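Local coordinates for protein sulfoquinovosidase (Escherichia coli, PDB 5AEG) that hydrolyses sulfoquinovosyl diacylglycerides and simple sulfoquinovosides such as sulfoquinovosyl glycerol, releasing sulfoquinovose for sulfoglycolysis, at residues L28-S33 and L103-Q108; D273-A278 and A556-M561; E388-N393 and A434-E439; H498-S503 and A577-S582. All coordinates share one frame; numbering follows the deposited sequence.

Contact 1 comes first along the chain. It closes a loop of mostly strand residues and joins strand 27-32 to strand 103-109 in the beta-rich N-terminal region. It is complete before contact 2 opens. Contact 2 closes a long loop within the catalytic TIM barrel, from helix 265-277 to helix 552-567. Contact 3, nested inside it, closes a 40-residue loop and packs helix 380-395 on helix 422-444. Contact 4 crosses contact 2 and closes 73 residues of mostly helix and loop. Its first segment, which runs into strand 501-505, lies within the loop of contact 2. Its second lies beyond, on helix 569-582. Contacts 1 and 2 lie on opposite sides of the chain's centre.

Contact 1: residues L28-S33 and L103-Q108; sequences LILTHS and LLLELQ
Ile29 and Leu30 meet Leu103 and Leu105 in a purely apolar, buried contact between two strands of the N-terminal beta region. Strand 103-109 belongs to the galactose mutarotase-like N-terminal domain of family 31, and strand 27-32 packs on it. The strands are not neighbours in a sheet. The closest CA atoms, those of Ile29 and Leu103, are 10.1 Å apart, so only side chains bridge the gap. Two methyl pairs do this. CG2 of Ile29 lies 4.3 Å from CD2 of Leu103. CD1 of Leu30 lies 4.2 Å from CD1 of Leu105. With CD1 anti to CA (chi2 172° in Leu30), the methyl is held out toward the other strand. Ile29 and Leu30 are consecutive, yet both point toward the other strand. A classic beta bulge explains this: both residues face Leu22 of strand 20-24. The area buried is small, and both distances are ordinary for loose methyl packing. Strand 27-32 pairs with strand 20-24, and Ile29 also bonds through its backbone to Ala122 of strand 116-122. Leu30 packs on Leu121 of that strand, Leu105 on Leu93 and Ile95 of strand 89-97, and Leu103 on Phe24 of strand 20-24 and Phe226 of strand 221-228.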
loop_
_atom_site.group_PDB
_atom_site.type_symbol
_atom_site.label_atom_id
_atom_site.label_comp_id
_atom_site.label_asym_id
_atom_site.label_seq_id
_atom_site.Cartn_x
_atom_site.Cartn_y
_atom_site.Cartn_z
ATOM N N LEU A 28 -8.781 24.402 -14.998
ATOM C CA LEU A 28 -7.865 25.420 -14.631
ATOM C C LEU A 28 -6.787 24.768 -13.718
ATOM O O LEU A 28 -7.124 24.325 -12.645
ATOM C CB LEU A 28 -8.600 26.484 -13.849
ATOM C CG LEU A 28 -7.759 27.660 -13.306
ATOM C CD1 LEU A 28 -7.110 28.377 -14.478
ATOM C CD2 LEU A 28 -8.482 28.620 -12.440
ATOM N N ILE A 29 -5.555 24.712 -14.192
ATOM C CA ILE A 29 -4.383 24.086 -13.518
ATOM C C ILE A 29 -3.499 25.092 -12.768
ATOM O O ILE A 29 -3.186 24.849 -11.582
ATOM C CB ILE A 29 -3.539 23.239 -14.510
ATOM C CG1 ILE A 29 -4.328 22.042 -15.099
ATOM C CG2 ILE A 29 -2.305 22.631 -13.853
ATOM C CD1 ILE A 29 -4.945 21.007 -14.150
ATOM N N LEU A 30 -3.133 26.232 -13.421
ATOM C CA LEU A 30 -2.290 27.289 -12.812
ATOM C C LEU A 30 -2.879 28.671 -13.032
ATOM O O LEU A 30 -3.411 28.947 -14.134
ATOM C CB LEU A 30 -0.911 27.301 -13.455
ATOM C CG LEU A 30 -0.080 26.049 -13.514
ATOM C CD1 LEU A 30 1.172 26.237 -14.364
ATOM C CD2 LEU A 30 0.342 25.652 -12.095
ATOM N N THR A 31 -2.870 29.504 -11.998
ATOM C CA THR A 31 -3.103 30.942 -12.126
ATOM C C THR A 31 -2.015 31.623 -11.328
ATOM O O THR A 31 -1.628 31.135 -10.287
ATOM C CB THR A 31 -4.355 31.417 -11.455
ATOM O OG1 THR A 31 -4.266 31.030 -10.092
ATOM C CG2 THR A 31 -5.496 30.748 -12.029
ATOM N N HIS A 32 -1.533 32.741 -11.838
ATOM C CA HIS A 32 -0.374 33.467 -11.289
ATOM C C HIS A 32 -0.576 34.943 -11.542
ATOM O O HIS A 32 -0.838 35.327 -12.678
ATOM C CB HIS A 32 0.901 33.086 -12.027
ATOM C CG HIS A 32 2.098 33.880 -11.613
ATOM N ND1 HIS A 32 2.882 33.537 -10.528
ATOM C CD2 HIS A 32 2.673 34.988 -12.140
ATOM C CE1 HIS A 32 3.869 34.406 -10.385
ATOM N NE2 HIS A 32 3.774 35.291 -11.357
ATOM N N SER A 33 -0.422 35.760 -10.534
ATOM C CA SER A 33 -0.145 37.172 -10.768
ATOM C C SER A 33 0.899 37.603 -9.775
ATOM O O SER A 33 1.283 36.811 -8.852
ATOM C CB SER A 33 -1.408 37.980 -10.536
ATOM O OG SER A 33 -1.802 37.840 -9.178
ATOM N N LEU A 103 -0.244 16.510 -20.077
ATOM C CA LEU A 103 0.402 17.726 -19.666
ATOM C C LEU A 103 1.686 17.444 -18.879
ATOM O O LEU A 103 1.634 16.748 -17.868
ATOM C CB LEU A 103 -0.565 18.561 -18.930
ATOM C CG LEU A 103 0.037 19.825 -18.305
ATOM C CD1 LEU A 103 0.521 20.774 -19.414
ATOM C CD2 LEU A 103 -0.859 20.512 -17.361
ATOM N N LEU A 104 2.854 17.921 -19.348
ATOM C CA LEU A 104 4.168 17.821 -18.630
ATOM C C LEU A 104 4.610 19.198 -18.102
ATOM O O LEU A 104 4.690 20.167 -18.924
ATOM C CB LEU A 104 5.210 17.258 -19.574
ATOM C CG LEU A 104 6.654 17.061 -19.140
ATOM C CD1 LEU A 104 6.659 16.067 -17.987
ATOM C CD2 LEU A 104 7.550 16.550 -20.280
ATOM N N LEU A 105 4.767 19.366 -16.746
ATOM C CA LEU A 105 5.345 20.582 -16.153
ATOM C C LEU A 105 6.711 20.252 -15.641
ATOM O O LEU A 105 6.894 19.294 -14.870
ATOM C CB LEU A 105 4.504 21.175 -15.026
ATOM C CG LEU A 105 3.046 21.515 -15.258
ATOM C CD1 LEU A 105 2.522 22.251 -14.004
ATOM C CD2 LEU A 105 2.844 22.374 -16.492
ATOM N N GLU A 106 7.713 21.004 -16.078
ATOM C CA GLU A 106 9.092 20.722 -15.694
ATOM C C GLU A 106 9.668 21.980 -15.065
ATOM O O GLU A 106 9.917 22.982 -15.768
ATOM C CB GLU A 106 9.930 20.319 -16.904
ATOM C CG GLU A 106 9.628 18.960 -17.477
ATOM C CD GLU A 106 10.224 18.820 -18.871
ATOM O OE1 GLU A 106 9.823 19.601 -19.761
ATOM O OE2 GLU A 106 11.097 17.973 -19.057
ATOM N N LEU A 107 9.956 21.908 -13.762
ATOM C CA LEU A 107 10.406 23.058 -13.004
ATOM C C LEU A 107 11.869 22.869 -12.688
ATOM O O LEU A 107 12.271 21.808 -12.205
ATOM C CB LEU A 107 9.638 23.109 -11.719
ATOM C CG LEU A 107 8.946 24.349 -11.333
ATOM C CD1 LEU A 107 8.062 24.020 -10.115
ATOM C CD2 LEU A 107 9.991 25.411 -11.061
ATOM N N GLN A 108 12.689 23.903 -12.916
ATOM C CA GLN A 108 14.081 23.853 -12.505
ATOM C C GLN A 108 14.525 25.175 -11.848
ATOM O O GLN A 108 14.434 26.214 -12.471
ATOM C CB GLN A 108 14.943 23.455 -13.716
ATOM C CG GLN A 108 16.464 23.422 -13.491
ATOM C CD GLN A 108 16.902 22.404 -12.416
ATOM O OE1 GLN A 108 16.852 21.188 -12.625
ATOM N NE2 GLN A 108 17.293 22.901 -11.227
#

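Contact 2: residues D273-A278 and A556-M561; sequences DTMRNA and AHFARM
Met275 reaches across from helix 265-277 to Phe558 of helix 552-567, and this pair forms the tight part of the contact. The terminal methyl CE does the touching. It sits 3.8 Å from CB and 4.1 Å from CG of Phe558, so it meets the root of the aromatic side chain. The thioether chain is bent at chi2 (-55°) and chi3 (-86°), and this curl swings CE toward the partner helix. The Phe558 ring leads away from Met275 and packs on Leu521 and Cys525 of helix 518-528. Ile555 and Phe548 also touch Met275.

The other side is looser. Ala278 is exposed. Its carbonyl O lies 3.9 Å from CB of Ala559. A methylpentanediol molecule, probably from the crystallisation liquor, is bound about 5 Å from the Ala278 side chain. Asp273 and Arg276 take no part: Arg276 NH2 forms a salt bridge with Asp273 OD1 at 2.6 Å, and Arg276 NH1 pairs with Glu326.

Methyl, methylene and ring-root carbons and one carbonyl oxygen thus make the contact. The segments meet by van der Waals packing alone, where the helix after the first barrel strand (257-260) lies beside the one after the last (534-536).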
loop_
_atom_site.group_PDB
_atom_site.type_symbol
_atom_site.label_atom_id
_atom_site.label_comp_id
_atom_site.label_asym_id
_atom_site.label_seq_id
_atom_site.Cartn_x
_atom_site.Cartn_y
_atom_site.Cartn_z
ATOM N N ASP A 273 -4.111 -30.236 8.966
ATOM C CA ASP A 273 -5.046 -31.350 9.020
ATOM C C ASP A 273 -6.283 -31.054 9.790
ATOM O O ASP A 273 -7.334 -31.493 9.348
ATOM C CB ASP A 273 -4.372 -32.634 9.581
ATOM C CG ASP A 273 -3.386 -33.248 8.600
ATOM O OD1 ASP A 273 -3.591 -33.182 7.387
ATOM O OD2 ASP A 273 -2.410 -33.889 9.021
ATOM N N THR A 274 -6.165 -30.433 10.966
ATOM C CA THR A 274 -7.297 -30.033 11.750
ATOM C C THR A 274 -8.298 -29.155 10.953
ATOM O O THR A 274 -9.528 -29.353 11.044
ATOM C CB THR A 274 -6.815 -29.239 12.968
ATOM O OG1 THR A 274 -6.045 -30.108 13.798
ATOM C CG2 THR A 274 -7.955 -28.612 13.752
ATOM N N MET A 275 -7.750 -28.197 10.211
ATOM C CA MET A 275 -8.616 -27.292 9.409
ATOM C C MET A 275 -9.259 -28.038 8.244
ATOM O O MET A 275 -10.485 -27.914 8.041
ATOM C CB MET A 275 -7.820 -26.105 8.909
ATOM C CG MET A 275 -7.331 -25.206 10.073
ATOM S SD MET A 275 -8.519 -24.568 11.227
ATOM C CE MET A 275 -9.065 -23.073 10.369
ATOM N N ARG A 276 -8.433 -28.742 7.477
ATOM C CA ARG A 276 -8.922 -29.470 6.286
ATOM C C ARG A 276 -9.968 -30.508 6.711
ATOM O O ARG A 276 -11.001 -30.636 6.016
ATOM C CB ARG A 276 -7.814 -30.162 5.559
ATOM C CG ARG A 276 -7.129 -29.336 4.514
ATOM C CD ARG A 276 -6.213 -30.186 3.688
ATOM N NE ARG A 276 -5.426 -31.208 4.483
ATOM C CZ ARG A 276 -4.320 -31.814 4.037
ATOM N NH1 ARG A 276 -3.870 -31.565 2.809
ATOM N NH2 ARG A 276 -3.649 -32.671 4.816
ATOM N N ASN A 277 -9.753 -31.212 7.829
ATOM C CA ASN A 277 -10.695 -32.252 8.237
ATOM C C ASN A 277 -11.984 -31.741 8.810
ATOM O O ASN A 277 -12.921 -32.483 8.884
ATOM C CB ASN A 277 -10.081 -33.253 9.245
ATOM C CG ASN A 277 -8.917 -34.018 8.688
ATOM O OD1 ASN A 277 -8.661 -34.089 7.486
ATOM N ND2 ASN A 277 -8.163 -34.566 9.576
ATOM N N ALA A 278 -12.036 -30.483 9.216
ATOM C CA ALA A 278 -13.247 -29.809 9.606
ATOM C C ALA A 278 -13.921 -29.130 8.452
ATOM O O ALA A 278 -14.890 -28.462 8.658
ATOM C CB ALA A 278 -12.959 -28.779 10.688
ATOM N N ALA A 556 -15.262 -23.862 12.488
ATOM C CA ALA A 556 -16.422 -23.978 11.602
ATOM C C ALA A 556 -16.693 -22.619 10.887
ATOM O O ALA A 556 -17.267 -22.551 9.796
ATOM C CB ALA A 556 -17.668 -24.382 12.401
ATOM N N HIS A 557 -16.409 -21.529 11.614
ATOM C CA HIS A 557 -16.521 -20.190 11.024
ATOM C C HIS A 557 -15.613 -20.010 9.831
ATOM O O HIS A 557 -16.090 -19.595 8.748
ATOM C CB HIS A 557 -16.331 -19.066 12.063
ATOM C CG HIS A 557 -16.605 -17.724 11.506
ATOM N ND1 HIS A 557 -17.885 -17.260 11.302
ATOM C CD2 HIS A 557 -15.776 -16.805 10.945
ATOM C CE1 HIS A 557 -17.819 -16.067 10.735
ATOM N NE2 HIS A 557 -16.567 -15.792 10.494
ATOM N N PHE A 558 -14.324 -20.349 9.959
ATOM C CA PHE A 558 -13.412 -20.429 8.823
ATOM C C PHE A 558 -13.931 -21.371 7.707
ATOM O O PHE A 558 -13.776 -21.064 6.491
ATOM C CB PHE A 558 -11.984 -20.793 9.330
ATOM C CG PHE A 558 -11.206 -19.592 9.822
ATOM C CD1 PHE A 558 -11.407 -19.041 11.093
ATOM C CD2 PHE A 558 -10.388 -18.932 8.919
ATOM C CE1 PHE A 558 -10.713 -17.909 11.486
ATOM C CE2 PHE A 558 -9.705 -17.817 9.306
ATOM C CZ PHE A 558 -9.889 -17.293 10.567
ATOM N N ALA A 559 -14.489 -22.536 8.096
ATOM C CA ALA A 559 -15.056 -23.462 7.078
ATOM C C ALA A 559 -16.170 -22.708 6.247
ATOM O O ALA A 559 -16.102 -22.684 5.045
ATOM C CB ALA A 559 -15.583 -24.772 7.695
ATOM N N ARG A 560 -17.069 -22.027 6.921
ATOM C CA ARG A 560 -18.174 -21.310 6.263
ATOM C C ARG A 560 -17.669 -20.193 5.368
ATOM O O ARG A 560 -18.022 -20.126 4.200
ATOM C CB ARG A 560 -19.144 -20.767 7.302
ATOM C CG ARG A 560 -20.251 -19.785 6.786
ATOM C CD ARG A 560 -20.947 -18.995 7.915
ATOM N NE ARG A 560 -21.867 -17.987 7.375
ATOM C CZ ARG A 560 -23.033 -18.263 6.772
ATOM N NH1 ARG A 560 -23.487 -19.497 6.698
ATOM N NH2 ARG A 560 -23.777 -17.298 6.248
ATOM N N MET A 561 -16.752 -19.361 5.884
ATOM C CA MET A 561 -16.342 -18.184 5.097
ATOM C C MET A 561 -15.356 -18.483 4.053
ATOM O O MET A 561 -15.362 -17.797 3.001
ATOM C CB MET A 561 -15.883 -17.004 6.022
ATOM C CG MET A 561 -16.893 -16.627 7.107
ATOM S SD MET A 561 -18.608 -16.441 6.558
ATOM C CE MET A 561 -18.464 -14.961 5.566
#

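Contact 3: residues E388-N393 and A434-E439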
loop_
_atom_site.group_PDB
_atom_site.type_symbol
_atom_site.label_atom_id
_atom_site.label_comp_id
_atom_site.label_asym_id
_atom_site.label_seq_id
_atom_site.Cartn_x
_atom_site.Cartn_y
_atom_site.Cartn_z
ATOM N N GLU A 388 19.270 -13.660 -6.903
ATOM C CA GLU A 388 19.639 -15.098 -6.919
ATOM C C GLU A 388 19.365 -15.783 -5.641
ATOM O O GLU A 388 19.004 -16.973 -5.630
ATOM C CB GLU A 388 21.146 -15.340 -7.317
ATOM C CG GLU A 388 21.417 -14.939 -8.771
ATOM C CD GLU A 388 20.609 -15.703 -9.824
ATOM O OE1 GLU A 388 20.546 -16.950 -9.660
ATOM O OE2 GLU A 388 20.052 -15.077 -10.805
ATOM N N VAL A 389 19.528 -15.065 -4.549
ATOM C CA VAL A 389 19.111 -15.595 -3.273
ATOM C C VAL A 389 17.630 -15.993 -3.354
ATOM O O VAL A 389 17.276 -17.086 -2.920
ATOM C CB VAL A 389 19.340 -14.608 -2.114
ATOM C CG1 VAL A 389 18.634 -15.042 -0.851
ATOM C CG2 VAL A 389 20.835 -14.459 -1.803
ATOM N N ILE A 390 16.784 -15.099 -3.868
ATOM C CA ILE A 390 15.372 -15.406 -3.994
ATOM C C ILE A 390 15.197 -16.622 -4.875
ATOM O O ILE A 390 14.457 -17.553 -4.517
ATOM C CB ILE A 390 14.518 -14.181 -4.522
ATOM C CG1 ILE A 390 14.484 -13.043 -3.480
ATOM C CG2 ILE A 390 13.054 -14.593 -4.711
ATOM C CD1 ILE A 390 14.093 -11.665 -4.040
ATOM N N LYS A 391 15.861 -16.640 -6.028
ATOM C CA LYS A 391 15.663 -17.735 -6.994
ATOM C C LYS A 391 16.108 -19.086 -6.468
ATOM O O LYS A 391 15.394 -20.048 -6.611
ATOM C CB LYS A 391 16.344 -17.429 -8.326
ATOM C CG LYS A 391 15.574 -16.381 -9.082
ATOM C CD LYS A 391 16.422 -15.605 -10.063
ATOM C CE LYS A 391 17.095 -16.472 -11.079
ATOM N NZ LYS A 391 17.760 -15.495 -12.025
ATOM N N LYS A 392 17.261 -19.124 -5.808
ATOM C CA LYS A 392 17.862 -20.385 -5.409
ATOM C C LYS A 392 17.305 -20.858 -4.072
ATOM O O LYS A 392 17.043 -22.086 -3.918
ATOM C CB LYS A 392 19.391 -20.281 -5.412
ATOM C CG LYS A 392 20.196 -21.234 -4.524
ATOM C CD LYS A 392 21.121 -22.214 -5.275
ATOM C CE LYS A 392 20.372 -23.181 -6.205
ATOM N NZ LYS A 392 19.214 -23.918 -5.577
ATOM N N ASN A 393 17.030 -19.935 -3.138
ATOM C CA ASN A 393 16.655 -20.340 -1.806
ATOM C C ASN A 393 15.122 -20.459 -1.550
ATOM O O ASN A 393 14.700 -21.171 -0.651
ATOM C CB ASN A 393 17.349 -19.421 -0.788
ATOM C CG ASN A 393 18.887 -19.576 -0.782
ATOM O OD1 ASN A 393 19.410 -20.366 -1.475
ATOM N ND2 ASN A 393 19.558 -18.765 -0.065
ATOM N N ALA A 434 10.599 -4.237 -4.650
ATOM C CA ALA A 434 9.577 -4.905 -5.366
ATOM C C ALA A 434 10.107 -5.436 -6.755
ATOM O O ALA A 434 9.826 -6.582 -7.149
ATOM C CB ALA A 434 8.345 -3.996 -5.585
ATOM N N LYS A 435 10.884 -4.626 -7.436
ATOM C CA LYS A 435 11.392 -5.017 -8.758
ATOM C C LYS A 435 12.272 -6.269 -8.619
ATOM O O LYS A 435 12.234 -7.140 -9.485
ATOM C CB LYS A 435 12.208 -3.871 -9.372
ATOM C CG LYS A 435 12.569 -4.051 -10.840
ATOM C CD LYS A 435 13.410 -2.878 -11.363
ATOM C CE LYS A 435 13.287 -2.824 -12.885
ATOM N NZ LYS A 435 14.543 -2.421 -13.493
ATOM N N CYS A 436 13.040 -6.346 -7.514
ATOM C CA CYS A 436 13.951 -7.481 -7.272
ATOM C C CYS A 436 13.161 -8.769 -7.192
ATOM O O CYS A 436 13.483 -9.828 -7.841
ATOM C CB CYS A 436 14.746 -7.225 -5.999
ATOM S SG CYS A 436 16.074 -8.421 -5.641
ATOM N N ASN A 437 12.048 -8.706 -6.462
ATOM C CA ASN A 437 11.118 -9.820 -6.383
ATOM C C ASN A 437 10.469 -10.181 -7.730
ATOM O O ASN A 437 10.449 -11.367 -8.142
ATOM C CB ASN A 437 10.055 -9.525 -5.274
ATOM C CG ASN A 437 10.624 -9.653 -3.853
ATOM O OD1 ASN A 437 10.626 -10.753 -3.257
ATOM N ND2 ASN A 437 11.071 -8.533 -3.279
ATOM N N TYR A 438 9.907 -9.171 -8.403
ATOM C CA TYR A 438 9.224 -9.355 -9.668
ATOM C C TYR A 438 10.194 -9.988 -10.688
ATOM O O TYR A 438 9.832 -10.915 -11.359
ATOM C CB TYR A 438 8.769 -7.984 -10.183
ATOM C CG TYR A 438 8.127 -7.997 -11.501
ATOM C CD1 TYR A 438 6.788 -8.231 -11.622
ATOM C CD2 TYR A 438 8.896 -7.824 -12.682
ATOM C CE1 TYR A 438 6.184 -8.272 -12.875
ATOM C CE2 TYR A 438 8.297 -7.853 -13.934
ATOM C CZ TYR A 438 6.950 -8.080 -14.017
ATOM O OH TYR A 438 6.355 -8.126 -15.254
ATOM N N GLU A 439 11.437 -9.476 -10.751
ATOM C CA GLU A 439 12.456 -10.029 -11.700
ATOM C C GLU A 439 12.845 -11.449 -11.371
ATOM O O GLU A 439 12.998 -12.289 -12.279
ATOM C CB GLU A 439 13.671 -9.096 -11.870
ATOM C CG GLU A 439 13.266 -7.902 -12.689
ATOM C CD GLU A 439 14.375 -6.872 -12.950
ATOM O OE1 GLU A 439 15.346 -6.755 -12.219
ATOM O OE2 GLU A 439 14.158 -6.089 -13.865
#
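Ile390, Asn437 and Cys436 carry this contact between helix 380-395 and helix 422-444. Ile390 has the most surface buried. Its CD1 methyl is the probe: it reaches 3.7 Å from OD1 of Asn437. The same methyl lies 4.1 Å from SG of Cys436. The isoleucine is extended at chi2 (161°), which pushes CD1 out to the facing helix. It crosses the Asn437 side chain at about a right angle.

The methyl against OD1 is a van der Waals touch. The amide finds its polar partners outside the two segments. OD1 accepts a hydrogen bond from Trp402 NE1, and ND2 bonds to the carbonyl O of Trp433, one turn earlier in the same helix. These two bonds satisfy a buried amide at both ends and should fix its rotation. Cys436 adds its sulfur beside the methyl.

Charged groups lie beside this contact. Lys391 NZ forms a salt bridge with Glu388 OE2 at 2.6 Å. It forms another with Glu443 of helix 422-444, so it ties the two helices.

Trp402 belongs to strand 401-404, which lies between these helices in the chain and leads to the nucleophile Asp405. The Asn437 side chain is about 9 Å from that of Asp405. Neighbouring outer helices packed over an inner parallel strand are the hallmark of the TIM barrel, here the catalytic domain of glycoside hydrolase family 31.

Contact 4: residues H498-S503 and A577-S582; sequences HGLHHS and ALNAKS
The side-chain oxygen OE1 of Gln246 is gripped from both segments: Gly499 gives it its backbone N-H, and Asn579 gives it ND2. This shared acceptor is a polar link between the approach to strand 501-505 and helix 569-582. The direct touches are van der Waals contacts. Asn579 OD1 lies 3.4 Å from CA of Gly499. Glycine leaves room for it, since a CB there would point toward the helix and come too close to OD1. On the other branch of the amide, ND2 rests 3.6 Å from CG of Leu500, with the leucine methyls CD2 and CD1 only slightly farther off. The CG of Asn579 stands opposite its backbone N (chi1 -171°), and this holds the amide out from the helix toward the Gly499-Leu500 corner. With an alanine in place of Asn579, Gln246 OE1 would probably lose its ND2 donor and a gap is likely to open beside Gly499 and Leu500. The corner has some support of its own: Leu500 N makes a weak bond to His498 ND1 at 3.4 Å.

All three touching residues are buried. Gly499 bonds through its backbone to Val586, farther along the chain, and Leu500 to Met468 of strand 468-469. The contact thus seats helix 569-582, which follows helix 552-567, against the loop that leads into strand 501-505, with helix 486-495 packed on His501 further along.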
loop_
_atom_site.group_PDB
_atom_site.type_symbol
_atom_site.label_atom_id
_atom_site.label_comp_id
_atom_site.label_asym_id
_atom_site.label_seq_id
_atom_site.Cartn_x
_atom_site.Cartn_y
_atom_site.Cartn_z
ATOM N N HIS A 498 -3.062 0.584 -7.807
ATOM C CA HIS A 498 -2.786 -0.791 -7.352
ATOM C C HIS A 498 -4.147 -1.376 -6.839
ATOM O O HIS A 498 -4.818 -0.835 -5.904
ATOM C CB HIS A 498 -1.705 -0.869 -6.278
ATOM C CG HIS A 498 -1.118 -2.254 -6.200
ATOM N ND1 HIS A 498 -1.883 -3.385 -5.954
ATOM C CD2 HIS A 498 0.121 -2.696 -6.487
ATOM C CE1 HIS A 498 -1.123 -4.460 -6.043
ATOM N NE2 HIS A 498 0.104 -4.067 -6.353
ATOM N N GLY A 499 -4.616 -2.415 -7.550
ATOM C CA GLY A 499 -5.944 -2.977 -7.406
ATOM C C GLY A 499 -6.005 -4.386 -6.761
ATOM O O GLY A 499 -7.027 -5.002 -6.787
ATOM N N LEU A 500 -4.912 -4.879 -6.148
ATOM C CA LEU A 500 -4.876 -6.148 -5.449
ATOM C C LEU A 500 -4.432 -5.960 -4.004
ATOM O O LEU A 500 -3.261 -5.649 -3.775
ATOM C CB LEU A 500 -3.953 -7.152 -6.195
ATOM C CG LEU A 500 -4.264 -7.383 -7.691
ATOM C CD1 LEU A 500 -3.203 -8.232 -8.332
ATOM C CD2 LEU A 500 -5.599 -8.004 -7.811
ATOM N N HIS A 501 -5.310 -6.203 -3.023
ATOM C CA HIS A 501 -5.082 -5.785 -1.657
ATOM C C HIS A 501 -5.717 -6.765 -0.701
ATOM O O HIS A 501 -6.869 -7.084 -0.866
ATOM C CB HIS A 501 -5.732 -4.396 -1.423
ATOM C CG HIS A 501 -5.314 -3.687 -0.184
ATOM N ND1 HIS A 501 -6.110 -3.593 0.934
ATOM C CD2 HIS A 501 -4.235 -2.921 0.070
ATOM C CE1 HIS A 501 -5.543 -2.810 1.823
ATOM N NE2 HIS A 501 -4.418 -2.342 1.297
ATOM N N HIS A 502 -4.982 -7.121 0.360
ATOM C CA HIS A 502 -5.559 -7.887 1.494
ATOM C C HIS A 502 -4.926 -7.461 2.772
ATOM O O HIS A 502 -4.034 -6.539 2.809
ATOM C CB HIS A 502 -5.419 -9.432 1.268
ATOM C CG HIS A 502 -4.032 -9.979 1.470
ATOM N ND1 HIS A 502 -2.991 -9.735 0.608
ATOM C CD2 HIS A 502 -3.512 -10.737 2.464
ATOM C CE1 HIS A 502 -1.917 -10.400 0.996
ATOM N NE2 HIS A 502 -2.176 -10.927 2.175
ATOM N N SER A 503 -5.466 -8.016 3.847
ATOM C CA SER A 503 -4.993 -7.720 5.181
ATOM C C SER A 503 -4.821 -9.042 5.977
ATOM O O SER A 503 -5.380 -10.114 5.625
ATOM C CB SER A 503 -5.892 -6.724 5.904
ATOM O OG SER A 503 -7.260 -7.265 6.071
ATOM N N ALA A 577 -8.741 -10.231 -13.737
ATOM C CA ALA A 577 -8.356 -10.116 -15.151
ATOM C C ALA A 577 -8.570 -8.669 -15.667
ATOM O O ALA A 577 -7.674 -8.100 -16.298
ATOM C CB ALA A 577 -9.120 -11.198 -15.993
ATOM N N LEU A 578 -9.666 -8.038 -15.294
ATOM C CA LEU A 578 -9.904 -6.597 -15.591
ATOM C C LEU A 578 -8.880 -5.632 -14.975
ATOM O O LEU A 578 -8.408 -4.643 -15.620
ATOM C CB LEU A 578 -11.281 -6.170 -15.166
ATOM C CG LEU A 578 -12.346 -6.808 -16.052
ATOM C CD1 LEU A 578 -13.683 -6.808 -15.350
ATOM C CD2 LEU A 578 -12.468 -6.059 -17.438
ATOM N N ASN A 579 -8.485 -5.955 -13.738
ATOM C CA ASN A 579 -7.394 -5.225 -13.143
ATOM C C ASN A 579 -6.112 -5.290 -13.921
ATOM O O ASN A 579 -5.446 -4.279 -14.107
ATOM C CB ASN A 579 -7.117 -5.735 -11.681
ATOM C CG ASN A 579 -6.129 -4.853 -10.970
ATOM O OD1 ASN A 579 -6.395 -3.657 -10.686
ATOM N ND2 ASN A 579 -5.002 -5.410 -10.654
ATOM N N ALA A 580 -5.734 -6.510 -14.327
ATOM C CA ALA A 580 -4.483 -6.721 -15.117
ATOM C C ALA A 580 -4.560 -6.035 -16.530
ATOM O O ALA A 580 -3.572 -5.527 -17.017
ATOM C CB ALA A 580 -4.205 -8.197 -15.280
ATOM N N LYS A 581 -5.751 -5.978 -17.074
ATOM C CA LYS A 581 -5.946 -5.537 -18.447
ATOM C C LYS A 581 -6.063 -4.030 -18.503
ATOM O O LYS A 581 -5.512 -3.400 -19.385
ATOM C CB LYS A 581 -7.199 -6.181 -19.017
ATOM C CG LYS A 581 -7.497 -5.844 -20.490
ATOM C CD LYS A 581 -8.896 -6.381 -20.831
ATOM C CE LYS A 581 -9.522 -5.739 -22.072
ATOM N NZ LYS A 581 -8.827 -6.298 -23.249
ATOM N N SER A 582 -6.759 -3.420 -17.563
ATOM C CA SER A 582 -7.000 -2.010 -17.666
ATOM C C SER A 582 -6.942 -1.192 -16.395
ATOM O O SER A 582 -7.391 -0.031 -16.389
ATOM C CB SER A 582 -8.316 -1.803 -18.416
ATOM O OG SER A 582 -9.321 -2.253 -17.598
#